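Local coordinates for NADPH Quinone Oxidoreductase (Streptococcus mutans, PDB 4F8Y), which probably uses its bound flavin-adenine dinucleotide to pass electrons from NADPH to quinones such as menadione, as an NADPH:quinone oxidoreductase of the flavodoxin-like fold, at residues Leu4-His9 against Ser34-Tyr39; His76-Phe81 against Trp123-His128. All blocks are in the same frame, centred on the assembly; numbering follows the deposited sequence.

Interaction 1: Leu4-His9 against Ser34-Tyr39. With FAD (flavin-adenine dinucleotide), chain E.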
loop_
_atom_site.group_PDB
_atom_site.type_symbol
_atom_site.label_atom_id
_atom_site.label_comp_id
_atom_site.label_asym_id
_atom_site.label_seq_id
_atom_site.Cartn_x
_atom_site.Cartn_y
_atom_site.Cartn_z
ATOM N N LEU A 4 15.519 2.267 -14.197
ATOM C CA LEU A 4 15.474 1.564 -12.925
ATOM C C LEU A 4 14.220 0.691 -12.868
ATOM O O LEU A 4 13.098 1.201 -12.909
ATOM C CB LEU A 4 15.513 2.552 -11.751
ATOM C CG LEU A 4 15.396 1.965 -10.337
ATOM C CD1 LEU A 4 16.712 1.369 -9.861
ATOM C CD2 LEU A 4 14.901 3.015 -9.358
ATOM N N ILE A 5 14.416 -0.623 -12.803
ATOM C CA ILE A 5 13.311 -1.552 -12.589
ATOM C C ILE A 5 13.193 -1.775 -11.089
ATOM O O ILE A 5 14.128 -2.277 -10.466
ATOM C CB ILE A 5 13.555 -2.937 -13.261
ATOM C CG1 ILE A 5 13.832 -2.803 -14.765
ATOM C CG2 ILE A 5 12.370 -3.877 -13.013
ATOM C CD1 ILE A 5 14.666 -3.940 -15.335
ATOM N N VAL A 6 12.064 -1.394 -10.500
ATOM C CA VAL A 6 11.786 -1.741 -9.107
ATOM C C VAL A 6 10.887 -2.981 -9.085
ATOM O O VAL A 6 9.743 -2.936 -9.534
ATOM C CB VAL A 6 11.138 -0.575 -8.329
ATOM C CG1 VAL A 6 11.007 -0.927 -6.861
ATOM C CG2 VAL A 6 11.965 0.685 -8.494
ATOM N N TYR A 7 11.425 -4.086 -8.572
ATOM C CA TYR A 7 10.770 -5.392 -8.643
ATOM C C TYR A 7 10.357 -5.904 -7.251
ATOM O O TYR A 7 11.134 -5.850 -6.287
ATOM C CB TYR A 7 11.688 -6.391 -9.368
ATOM C CG TYR A 7 11.373 -7.856 -9.132
ATOM C CD1 TYR A 7 10.416 -8.515 -9.894
ATOM C CD2 TYR A 7 12.052 -8.585 -8.157
ATOM C CE1 TYR A 7 10.133 -9.862 -9.683
ATOM C CE2 TYR A 7 11.774 -9.923 -7.936
ATOM C CZ TYR A 7 10.817 -10.556 -8.704
ATOM O OH TYR A 7 10.537 -11.887 -8.484
ATOM N N THR A 8 9.129 -6.400 -7.162
ATOM C CA THR A 8 8.528 -6.736 -5.884
ATOM C C THR A 8 7.853 -8.101 -5.939
ATOM O O THR A 8 6.737 -8.230 -6.436
ATOM C CB THR A 8 7.479 -5.668 -5.468
ATOM O OG1 THR A 8 8.090 -4.371 -5.440
ATOM C CG2 THR A 8 6.892 -5.978 -4.088
ATOM N N HIS A 9 8.541 -9.118 -5.436
ATOM C CA HIS A 9 7.922 -10.412 -5.215
ATOM C C HIS A 9 8.805 -11.270 -4.334
ATOM O O HIS A 9 10.011 -11.316 -4.529
ATOM C CB HIS A 9 7.630 -11.129 -6.530
ATOM C CG HIS A 9 6.512 -12.118 -6.425
ATOM N ND1 HIS A 9 6.634 -13.308 -5.739
ATOM C CD2 HIS A 9 5.240 -12.077 -6.884
ATOM C CE1 HIS A 9 5.489 -13.964 -5.793
ATOM N NE2 HIS A 9 4.627 -13.240 -6.484
ATOM N N SER A 34 19.358 -0.701 -14.195
ATOM C CA SER A 34 19.615 -1.206 -12.850
ATOM C C SER A 34 18.336 -1.749 -12.183
ATOM O O SER A 34 17.280 -1.105 -12.193
ATOM C CB SER A 34 20.312 -0.148 -11.984
ATOM O OG SER A 34 19.382 0.648 -11.273
ATOM N N THR A 35 18.441 -2.956 -11.632
ATOM C CA THR A 35 17.308 -3.620 -10.997
ATOM C C THR A 35 17.379 -3.498 -9.468
ATOM O O THR A 35 18.417 -3.763 -8.847
ATOM C CB THR A 35 17.214 -5.118 -11.408
ATOM O OG1 THR A 35 17.012 -5.229 -12.827
ATOM C CG2 THR A 35 16.064 -5.806 -10.677
ATOM N N LEU A 36 16.271 -3.076 -8.873
ATOM C CA LEU A 36 16.155 -3.006 -7.430
ATOM C C LEU A 36 15.158 -4.076 -6.959
ATOM O O LEU A 36 13.936 -3.911 -7.041
ATOM C CB LEU A 36 15.722 -1.601 -7.003
ATOM C CG LEU A 36 15.425 -1.405 -5.529
ATOM C CD1 LEU A 36 16.627 -1.816 -4.698
ATOM C CD2 LEU A 36 15.014 0.043 -5.277
ATOM N N ASP A 37 15.698 -5.198 -6.505
ATOM C CA ASP A 37 14.891 -6.264 -5.943
ATOM C C ASP A 37 14.672 -5.935 -4.462
ATOM O O ASP A 37 15.545 -6.184 -3.615
ATOM C CB ASP A 37 15.619 -7.598 -6.134
ATOM C CG ASP A 37 14.758 -8.804 -5.802
ATOM O OD1 ASP A 37 13.863 -8.708 -4.943
ATOM O OD2 ASP A 37 14.999 -9.872 -6.389
ATOM N N LEU A 38 13.524 -5.337 -4.152
ATOM C CA LEU A 38 13.250 -4.905 -2.782
ATOM C C LEU A 38 13.348 -6.073 -1.786
ATOM O O LEU A 38 13.850 -5.910 -0.669
ATOM C CB LEU A 38 11.882 -4.213 -2.694
ATOM C CG LEU A 38 11.704 -2.940 -3.519
ATOM C CD1 LEU A 38 10.283 -2.423 -3.394
ATOM C CD2 LEU A 38 12.713 -1.887 -3.109
ATOM N N TYR A 39 12.882 -7.251 -2.197
ATOM C CA TYR A 39 12.915 -8.432 -1.332
ATOM C C TYR A 39 14.332 -8.967 -1.124
ATOM O O TYR A 39 14.708 -9.349 -0.015
ATOM C CB TYR A 39 11.990 -9.530 -1.874
ATOM C CG TYR A 39 10.576 -9.450 -1.331
ATOM C CD1 TYR A 39 10.237 -10.091 -0.149
ATOM C CD2 TYR A 39 9.589 -8.725 -1.992
ATOM C CE1 TYR A 39 8.955 -10.018 0.363
ATOM C CE2 TYR A 39 8.304 -8.650 -1.494
ATOM C CZ TYR A 39 7.992 -9.299 -0.309
ATOM O OH TYR A 39 6.714 -9.239 0.214
HETATM P PA FAD E . 2.613 -17.287 -9.150
HETATM O O1A FAD E . 1.755 -18.010 -7.947
HETATM O O2A FAD E . 4.031 -17.263 -8.803
HETATM O O5B FAD E . 2.382 -18.082 -10.558
HETATM C C5B FAD E . 1.114 -18.031 -11.153
HETATM C C4B FAD E . 0.955 -18.996 -12.316
HETATM O O4B FAD E . 1.852 -18.791 -13.458
HETATM C C3B FAD E . 1.193 -20.524 -11.977
HETATM O O3B FAD E . 0.213 -21.462 -12.318
HETATM C C2B FAD E . 2.620 -20.748 -12.438
HETATM O O2B FAD E . 3.099 -22.065 -12.460
HETATM C C1B FAD E . 2.588 -19.958 -13.687
HETATM N N9A FAD E . 3.887 -19.659 -14.282
HETATM C C8A FAD E . 5.044 -19.425 -13.656
HETATM N N7A FAD E . 6.006 -19.164 -14.616
HETATM C C5A FAD E . 5.403 -19.241 -15.850
HETATM C C6A FAD E . 5.881 -19.074 -17.127
HETATM N N6A FAD E . 7.284 -18.752 -17.341
HETATM N N1A FAD E . 5.061 -19.214 -18.176
HETATM C C2A FAD E . 3.754 -19.521 -17.986
HETATM N N3A FAD E . 3.284 -19.686 -16.720
HETATM C C4A FAD E . 4.108 -19.544 -15.663
HETATM N N1 FAD E . -5.564 -10.622 -6.925
HETATM C C2 FAD E . -6.957 -10.025 -7.177
HETATM O O2 FAD E . -7.290 -9.809 -8.509
HETATM N N3 FAD E . -7.208 -8.798 -6.259
HETATM C C4 FAD E . -6.737 -8.788 -4.742
HETATM O O4 FAD E . -6.639 -7.512 -4.203
HETATM C C4X FAD E . -5.473 -9.636 -4.480
HETATM N N5 FAD E . -4.863 -9.715 -3.156
HETATM C C5X FAD E . -3.829 -10.686 -2.850
HETATM C C6 FAD E . -3.236 -10.620 -1.566
HETATM C C7 FAD E . -2.251 -11.508 -1.236
HETATM C C7M FAD E . -1.597 -11.433 0.141
HETATM C C8 FAD E . -1.855 -12.440 -2.133
HETATM C C8M FAD E . -0.753 -13.430 -1.771
HETATM C C9 FAD E . -2.434 -12.500 -3.373
HETATM C C9A FAD E . -3.453 -11.588 -3.720
HETATM N N10 FAD E . -4.037 -11.671 -5.040
HETATM C C10 FAD E . -5.081 -10.741 -5.490
HETATM C "C1'" FAD E . -3.470 -12.565 -6.027
HETATM C "C2'" FAD E . -2.237 -12.068 -6.781
HETATM O "O2'" FAD E . -2.368 -10.829 -7.433
HETATM C "C3'" FAD E . -1.624 -13.157 -7.639
HETATM O "O3'" FAD E . -1.298 -14.310 -6.920
HETATM C "C4'" FAD E . -0.444 -12.614 -8.420
HETATM O "O4'" FAD E . -0.676 -11.387 -9.034
HETATM C "C5'" FAD E . 0.141 -13.611 -9.394
HETATM O "O5'" FAD E . 1.468 -13.335 -9.691
HETATM P P FAD E . 2.563 -14.327 -8.982
HETATM O O1P FAD E . 4.057 -13.953 -9.561
HETATM O O2P FAD E . 2.490 -14.189 -7.529
HETATM O O3P FAD E . 1.974 -15.800 -9.438
HETATM O O HOH W 1 11.444 -7.926 -4.693
#

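Interaction 2: His76-Phe81 against Trp123-His128. With FAD (flavin-adenine dinucleotide), chain E.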
loop_
_atom_site.group_PDB
_atom_site.type_symbol
_atom_site.label_atom_id
_atom_site.label_comp_id
_atom_site.label_asym_id
_atom_site.label_seq_id
_atom_site.Cartn_x
_atom_site.Cartn_y
_atom_site.Cartn_z
ATOM N N HIS A 76 13.851 6.520 -16.511
ATOM C CA HIS A 76 12.651 5.695 -16.669
ATOM C C HIS A 76 12.586 4.595 -15.601
ATOM O O HIS A 76 13.548 3.851 -15.402
ATOM C CB HIS A 76 12.613 5.082 -18.079
ATOM C CG HIS A 76 11.344 4.350 -18.399
ATOM N ND1 HIS A 76 10.204 4.988 -18.839
ATOM C CD2 HIS A 76 11.045 3.028 -18.367
ATOM C CE1 HIS A 76 9.255 4.094 -19.052
ATOM N NE2 HIS A 76 9.740 2.897 -18.773
ATOM N N LEU A 77 11.451 4.505 -14.910
ATOM C CA LEU A 77 11.259 3.493 -13.869
ATOM C C LEU A 77 10.216 2.473 -14.291
ATOM O O LEU A 77 9.112 2.832 -14.694
ATOM C CB LEU A 77 10.836 4.133 -12.546
ATOM C CG LEU A 77 11.811 5.124 -11.909
ATOM C CD1 LEU A 77 11.540 6.549 -12.377
ATOM C CD2 LEU A 77 11.702 5.037 -10.402
ATOM N N ILE A 78 10.567 1.198 -14.205
ATOM C CA ILE A 78 9.597 0.146 -14.469
ATOM C C ILE A 78 9.229 -0.497 -13.136
ATOM O O ILE A 78 10.103 -0.999 -12.435
ATOM C CB ILE A 78 10.155 -0.918 -15.444
ATOM C CG1 ILE A 78 10.660 -0.250 -16.732
ATOM C CG2 ILE A 78 9.099 -1.970 -15.732
ATOM C CD1 ILE A 78 11.459 -1.173 -17.663
ATOM N N PHE A 79 7.951 -0.452 -12.768
ATOM C CA PHE A 79 7.486 -1.106 -11.545
ATOM C C PHE A 79 6.825 -2.454 -11.858
ATOM O O PHE A 79 5.867 -2.515 -12.628
ATOM C CB PHE A 79 6.510 -0.212 -10.779
ATOM C CG PHE A 79 7.134 1.044 -10.220
ATOM C CD1 PHE A 79 7.687 1.057 -8.948
ATOM C CD2 PHE A 79 7.162 2.209 -10.964
ATOM C CE1 PHE A 79 8.257 2.219 -8.430
ATOM C CE2 PHE A 79 7.734 3.373 -10.451
ATOM C CZ PHE A 79 8.278 3.373 -9.185
ATOM N N ILE A 80 7.348 -3.526 -11.263
ATOM C CA ILE A 80 6.779 -4.866 -11.436
ATOM C C ILE A 80 6.299 -5.440 -10.100
ATOM O O ILE A 80 7.102 -5.662 -9.195
ATOM C CB ILE A 80 7.812 -5.849 -12.053
ATOM C CG1 ILE A 80 8.279 -5.356 -13.426
ATOM C CG2 ILE A 80 7.224 -7.270 -12.143
ATOM C CD1 ILE A 80 9.455 -6.129 -13.976
ATOM N N PHE A 81 4.998 -5.700 -9.978
ATOM C CA PHE A 81 4.456 -6.245 -8.729
ATOM C C PHE A 81 3.105 -6.959 -8.868
ATOM O O PHE A 81 2.322 -6.632 -9.767
ATOM C CB PHE A 81 4.375 -5.150 -7.641
ATOM C CG PHE A 81 3.499 -3.974 -8.003
ATOM C CD1 PHE A 81 2.148 -3.976 -7.702
ATOM C CD2 PHE A 81 4.036 -2.856 -8.622
ATOM C CE1 PHE A 81 1.346 -2.887 -8.032
ATOM C CE2 PHE A 81 3.241 -1.767 -8.947
ATOM C CZ PHE A 81 1.894 -1.783 -8.654
ATOM N N TRP A 123 6.721 2.830 -16.228
ATOM C CA TRP A 123 5.895 1.744 -16.713
ATOM C C TRP A 123 5.568 0.921 -15.486
ATOM O O TRP A 123 6.459 0.570 -14.715
ATOM C CB TRP A 123 6.678 0.914 -17.731
ATOM C CG TRP A 123 5.920 -0.203 -18.394
ATOM C CD1 TRP A 123 4.566 -0.326 -18.524
ATOM C CD2 TRP A 123 6.490 -1.334 -19.063
ATOM N NE1 TRP A 123 4.260 -1.480 -19.210
ATOM C CE2 TRP A 123 5.426 -2.112 -19.554
ATOM C CE3 TRP A 123 7.805 -1.767 -19.289
ATOM C CZ2 TRP A 123 5.634 -3.296 -20.260
ATOM C CZ3 TRP A 123 8.008 -2.939 -19.979
ATOM C CH2 TRP A 123 6.929 -3.691 -20.459
ATOM N N ILE A 124 4.286 0.655 -15.277
ATOM C CA ILE A 124 3.860 -0.183 -14.171
ATOM C C ILE A 124 3.325 -1.486 -14.748
ATOM O O ILE A 124 2.418 -1.477 -15.587
ATOM C CB ILE A 124 2.773 0.499 -13.324
ATOM C CG1 ILE A 124 3.316 1.776 -12.682
ATOM C CG2 ILE A 124 2.241 -0.468 -12.280
ATOM C CD1 ILE A 124 2.247 2.740 -12.241
ATOM N N ILE A 125 3.912 -2.602 -14.326
ATOM C CA ILE A 125 3.434 -3.917 -14.742
ATOM C C ILE A 125 2.809 -4.667 -13.563
ATOM O O ILE A 125 3.492 -5.013 -12.600
ATOM C CB ILE A 125 4.536 -4.775 -15.413
ATOM C CG1 ILE A 125 5.268 -3.967 -16.485
ATOM C CG2 ILE A 125 3.918 -6.015 -16.047
ATOM C CD1 ILE A 125 6.575 -4.587 -16.920
ATOM N N THR A 126 1.505 -4.902 -13.660
ATOM C CA THR A 126 0.753 -5.536 -12.588
ATOM C C THR A 126 0.251 -6.923 -12.985
ATOM O O THR A 126 0.004 -7.202 -14.161
ATOM C CB THR A 126 -0.471 -4.678 -12.152
ATOM O OG1 THR A 126 -0.980 -3.958 -13.278
ATOM C CG2 THR A 126 -0.092 -3.683 -11.085
ATOM N N THR A 127 0.112 -7.785 -11.984
ATOM C CA THR A 127 -0.556 -9.069 -12.133
ATOM C C THR A 127 -1.684 -9.165 -11.087
ATOM O O THR A 127 -1.554 -8.654 -9.980
ATOM C CB THR A 127 0.451 -10.247 -12.004
ATOM O OG1 THR A 127 1.128 -10.188 -10.739
ATOM C CG2 THR A 127 1.481 -10.178 -13.111
ATOM N N HIS A 128 -2.798 -9.793 -11.447
ATOM C CA HIS A 128 -3.877 -10.058 -10.488
ATOM C C HIS A 128 -4.922 -11.028 -11.063
ATOM O O HIS A 128 -4.839 -11.413 -12.227
ATOM C CB HIS A 128 -4.530 -8.757 -10.007
ATOM C CG HIS A 128 -5.136 -7.939 -11.107
ATOM N ND1 HIS A 128 -6.379 -8.209 -11.640
ATOM C CD2 HIS A 128 -4.671 -6.854 -11.769
ATOM C CE1 HIS A 128 -6.649 -7.329 -12.588
ATOM N NE2 HIS A 128 -5.631 -6.494 -12.685
HETATM P PA FAD E . 2.613 -17.287 -9.150
HETATM O O1A FAD E . 1.755 -18.010 -7.947
HETATM O O2A FAD E . 4.031 -17.263 -8.803
HETATM O O5B FAD E . 2.382 -18.082 -10.558
HETATM C C5B FAD E . 1.114 -18.031 -11.153
HETATM C C4B FAD E . 0.955 -18.996 -12.316
HETATM O O4B FAD E . 1.852 -18.791 -13.458
HETATM C C3B FAD E . 1.193 -20.524 -11.977
HETATM O O3B FAD E . 0.213 -21.462 -12.318
HETATM C C2B FAD E . 2.620 -20.748 -12.438
HETATM O O2B FAD E . 3.099 -22.065 -12.460
HETATM C C1B FAD E . 2.588 -19.958 -13.687
HETATM N N9A FAD E . 3.887 -19.659 -14.282
HETATM C C8A FAD E . 5.044 -19.425 -13.656
HETATM N N7A FAD E . 6.006 -19.164 -14.616
HETATM C C5A FAD E . 5.403 -19.241 -15.850
HETATM C C6A FAD E . 5.881 -19.074 -17.127
HETATM N N6A FAD E . 7.284 -18.752 -17.341
HETATM N N1A FAD E . 5.061 -19.214 -18.176
HETATM C C2A FAD E . 3.754 -19.521 -17.986
HETATM N N3A FAD E . 3.284 -19.686 -16.720
HETATM C C4A FAD E . 4.108 -19.544 -15.663
HETATM N N1 FAD E . -5.564 -10.622 -6.925
HETATM C C2 FAD E . -6.957 -10.025 -7.177
HETATM O O2 FAD E . -7.290 -9.809 -8.509
HETATM N N3 FAD E . -7.208 -8.798 -6.259
HETATM C C4 FAD E . -6.737 -8.788 -4.742
HETATM O O4 FAD E . -6.639 -7.512 -4.203
HETATM C C4X FAD E . -5.473 -9.636 -4.480
HETATM N N5 FAD E . -4.863 -9.715 -3.156
HETATM C C5X FAD E . -3.829 -10.686 -2.850
HETATM C C6 FAD E . -3.236 -10.620 -1.566
HETATM C C7 FAD E . -2.251 -11.508 -1.236
HETATM C C7M FAD E . -1.597 -11.433 0.141
HETATM C C8 FAD E . -1.855 -12.440 -2.133
HETATM C C8M FAD E . -0.753 -13.430 -1.771
HETATM C C9 FAD E . -2.434 -12.500 -3.373
HETATM C C9A FAD E . -3.453 -11.588 -3.720
HETATM N N10 FAD E . -4.037 -11.671 -5.040
HETATM C C10 FAD E . -5.081 -10.741 -5.490
HETATM C "C1'" FAD E . -3.470 -12.565 -6.027
HETATM C "C2'" FAD E . -2.237 -12.068 -6.781
HETATM O "O2'" FAD E . -2.368 -10.829 -7.433
HETATM C "C3'" FAD E . -1.624 -13.157 -7.639
HETATM O "O3'" FAD E . -1.298 -14.310 -6.920
HETATM C "C4'" FAD E . -0.444 -12.614 -8.420
HETATM O "O4'" FAD E . -0.676 -11.387 -9.034
HETATM C "C5'" FAD E . 0.141 -13.611 -9.394
HETATM O "O5'" FAD E . 1.468 -13.335 -9.691
HETATM P P FAD E . 2.563 -14.327 -8.982
HETATM O O1P FAD E . 4.057 -13.953 -9.561
HETATM O O2P FAD E . 2.490 -14.189 -7.529
HETATM O O3P FAD E . 1.974 -15.800 -9.438
#

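Interaction 1: Leu4-His9 against Ser34-Tyr39
Tyr7 and Asp37 both carry CG anti to the backbone N (chi1 161° and -170°), which lays the two side chains alongside each other, pointing the same way from neighbouring strands. The carboxylate comes to the edge of the phenol ring, with Asp37 OD2 3.6 Å from Tyr7 CE2, and stands almost perpendicular to the ring plane. On the other side of the sheet Val6 CG1 meets Leu38 CD1 at 3.8 Å, and the same methyl of Leu38 rests against Thr8 OG1.

Strands 4-7 and 34-37 run parallel, paired residue for residue from Leu4 with Ser34 to Tyr7 with Asp37. Ile5 is gripped by both of its backbone polar atoms: its N takes Ser34 O, while Leu36 N gives a nearly straight bond to Ile5 O (2.8 Å). Tyr7 repeats the pattern through Leu36 O and Leu38 N. This is the first beta-alpha-beta unit of the flavodoxin-like fold, and helix 15-26 crosses over the face bearing Ile5 and Tyr7.

Where the strands end, one water takes over from direct pairing. It donates to Tyr7 O (2.6 Å) and to Asp37 OD1, and accepts from His9 N and Tyr39 N, so four bonds fix it; Asp37 OD1 also receives Ala40 N. Tyr39 sets its CD2 3.5 Å from His9 C, and its hydroxyl reaches Leu47 O of the second subunit.

Beyond the water, His9 turns away from strand 34-37 and delivers NE2 to FAD O2P at 2.6 Å, with the phosphate oxygen in the plane of the imidazole. Asn11 N bonds to ND1, which implies that ND1 acts as acceptor and leaves NE2 to present its N-H to the pyrophosphate.

Interaction 2: His76-Phe81 against Trp123-His128
Phe81 meets Thr126 and Ile124 with the far half of its ring. From CB the chain turns to place CG between the backbone N and the carbonyl carbon (chi1 60°), which swings the ring toward strand 123-127. Along one side CD1 approaches Thr126 CG2 and CE1 touches it at 3.5 Å; on the other, CE2 packs on Ile124 CG2 at 3.7 Å. CZ, at the tip, lies near both methyls, while Leu145 of helix 143-150 also packs on Phe81.

These are neighbouring parallel strands in the central sheet of a flavodoxin-like fold. Their backbones alternate as donor and acceptor: Ile125 N reaches Phe79 O (2.6 Å) in a nearly straight bond, and Phe81 N takes Ile125 O. On the face turned to helix 15-26, Ile125 CG1 sits 3.6 Å above the centre of the Trp123 ring, and Ile78 CG2 touches both Trp123 CE3 and Ile125 CD1.

The pairing fades toward the cofactor, where Thr127 N makes a weak bond to Phe81 O (3.3 Å). There Thr127 OG1 shares a hydrogen bond with FAD O4' at 2.8 Å and has a second partner in Asn16 ND2.

Interaction 1 closes before interaction 2 opens along the chain, yet their centres lie only 10 Å apart because strands 2-7 and 76-82 are neighbours. Probable hydrogen bonds from Leu4 N to His76 O and from Val6 N to Ile78 O, each 2.8 Å, join the two pairs into four consecutive strands, 32-37, 2-7, 76-82 and 120-127, of the five-stranded parallel sheet. Helix 15-26 packs against residues of both contacts. The general principle is that a parallel sheet gathers loops at the C-terminal ends of its strands: here Leu4-His9 and Trp123-His128 both run into the FAD site, one at the pyrophosphate and the other at the ribityl chain.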